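Local coordinates for protein lectin (Pleurotus ostreatus, PDB 6LIK) that binds calcium and, through the metal, recognises galactose-type sugars such as galactose and N-acetylgalactosamine, as a calcium-dependent fungal lectin, at residues 229-234 / 299-304. Sequence-based numbering, arbitrary orientation.
With CA (calcium ion), chain E; NAG (2-acetamido-2-deoxy-beta-D-glucopyranose), chain D; GLA (alpha-D-galactopyranose), chain I.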
# COMPACT_ATOMS: atom_id res chain seq x y z
N GLY A 229 20.69 -24.32 8.61
CA GLY A 229 19.23 -24.24 8.85
C GLY A 229 18.84 -23.98 10.30
O GLY A 229 17.65 -24.17 10.65
N ALA A 230 19.76 -23.52 11.15
CA ALA A 230 19.44 -23.16 12.56
C ALA A 230 20.30 -21.98 13.00
O ALA A 230 21.35 -21.69 12.36
CB ALA A 230 19.60 -24.36 13.47
N ALA A 231 19.88 -21.32 14.07
CA ALA A 231 20.66 -20.19 14.63
C ALA A 231 20.62 -20.30 16.13
O ALA A 231 19.71 -20.93 16.64
CB ALA A 231 20.08 -18.87 14.21
N PRO A 232 21.58 -19.69 16.86
CA PRO A 232 21.57 -19.76 18.32
C PRO A 232 20.28 -19.17 18.88
O PRO A 232 19.62 -18.39 18.19
CB PRO A 232 22.84 -18.99 18.72
CG PRO A 232 23.73 -19.05 17.49
CD PRO A 232 22.78 -19.03 16.32
N VAL A 233 19.91 -19.61 20.09
CA VAL A 233 18.86 -18.95 20.92
C VAL A 233 19.37 -17.53 21.22
O VAL A 233 20.54 -17.40 21.44
CB VAL A 233 18.56 -19.74 22.21
CG1 VAL A 233 17.51 -19.03 23.06
CG2 VAL A 233 18.11 -21.16 21.90
N GLY A 234 18.51 -16.52 21.15
CA GLY A 234 18.90 -15.15 21.54
C GLY A 234 18.29 -14.07 20.67
O GLY A 234 17.68 -14.39 19.62
N ALA A 299 14.69 -8.91 16.90
CA ALA A 299 14.05 -10.23 16.64
C ALA A 299 14.74 -11.29 17.49
O ALA A 299 15.99 -11.26 17.62
CB ALA A 299 14.10 -10.59 15.17
N THR A 300 13.96 -12.23 18.03
CA THR A 300 14.42 -13.26 18.99
C THR A 300 14.17 -14.66 18.41
O THR A 300 13.07 -14.92 17.96
CB THR A 300 13.75 -13.02 20.35
OG1 THR A 300 14.02 -11.69 20.81
CG2 THR A 300 14.22 -14.00 21.40
N ASN A 301 15.19 -15.52 18.45
CA ASN A 301 15.09 -16.98 18.22
C ASN A 301 14.90 -17.73 19.54
O ASN A 301 15.78 -17.66 20.40
CB ASN A 301 16.31 -17.52 17.50
CG ASN A 301 16.10 -18.94 17.01
OD1 ASN A 301 14.97 -19.37 16.93
ND2 ASN A 301 17.17 -19.67 16.70
N GLY A 302 13.78 -18.43 19.68
CA GLY A 302 13.50 -19.37 20.77
C GLY A 302 14.20 -20.71 20.60
O GLY A 302 14.19 -21.48 21.55
N GLY A 303 14.74 -21.01 19.41
CA GLY A 303 15.41 -22.29 19.10
C GLY A 303 15.10 -22.73 17.68
O GLY A 303 13.99 -22.44 17.21
N GLY A 304 16.05 -23.37 17.01
CA GLY A 304 15.89 -23.90 15.65
C GLY A 304 16.15 -22.81 14.62
O GLY A 304 16.91 -21.88 14.89
CA CA E . 12.92 -20.53 15.80
C1 NAG D . 14.81 -7.94 22.68
C2 NAG D . 14.89 -7.25 24.07
C3 NAG D . 15.18 -8.27 25.19
C4 NAG D . 13.90 -9.07 25.39
C5 NAG D . 13.64 -9.70 23.99
C6 NAG D . 12.28 -10.38 23.89
C7 NAG D . 16.98 -6.01 23.98
C8 NAG D . 17.45 -4.58 23.83
N2 NAG D . 15.70 -6.03 24.12
O3 NAG D . 15.48 -7.62 26.42
O4 NAG D . 13.99 -9.94 26.58
O5 NAG D . 13.67 -8.76 22.90
O6 NAG D . 11.26 -9.59 23.28
O7 NAG D . 17.61 -7.08 23.94
C1 GLA I . 11.31 -25.02 15.67
C2 GLA I . 10.77 -23.90 16.67
C3 GLA I . 10.21 -22.65 15.91
C4 GLA I . 10.51 -22.63 14.36
C5 GLA I . 10.21 -24.03 13.65
C6 GLA I . 10.72 -24.22 12.20
O1 GLA I . 11.51 -26.30 16.29
O2 GLA I . 9.88 -24.28 17.77
O3 GLA I . 10.82 -21.47 16.53
O4 GLA I . 11.85 -22.01 14.21
O5 GLA I . 10.61 -25.23 14.40
O6 GLA I . 9.75 -23.77 11.25
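The carboxamide of Asn-301 is the central flat group, its ND2 end turned to Pro-232 of the 229-234 loop and its OD1 end to a calcium ion. ND2 donates to Pro-232 O at 3.1 Å, coming in above the carbonyl plane and not along a lone pair. ND2 also donates to Gly-304 O at 2.9 Å. Both oxygens lie near the amide plane, tilted about 20° from it to opposite sides. Over the face on the Pro-232 O side stands Gly-303 N, which donates to Asn-301 OD1 and makes an Asx turn. CG anti to the backbone N (chi1 -169°) carries the amide along the 229-234 backbone, while OD1 ligates calcium at 2.6 Å, so bonds at both ends should restrain its rotation. Gly-304 O takes a second donor, Ala-231 N, at 3.1 Å; the two donors approach from opposite faces of its carbonyl plane. Further along, Gly-234 and Asn-301 form an antiparallel hydrogen-bonded pair, with Gly-234 N to Asn-301 O at 3.1 Å and Asn-301 N to Gly-234 O at 3.0 Å, joining strands 234-243 and 292-301. Val-233 lies alongside, its CG1 3.5 Å from Asn-301 O. Gly-303 O, Asp-259, Asp-260 and Pro-305 O complete the protein ligands of the calcium, and O3 and O4 of galactose bind it directly, the vicinal-hydroxyl chelation characteristic of a calcium-dependent lectin sugar site.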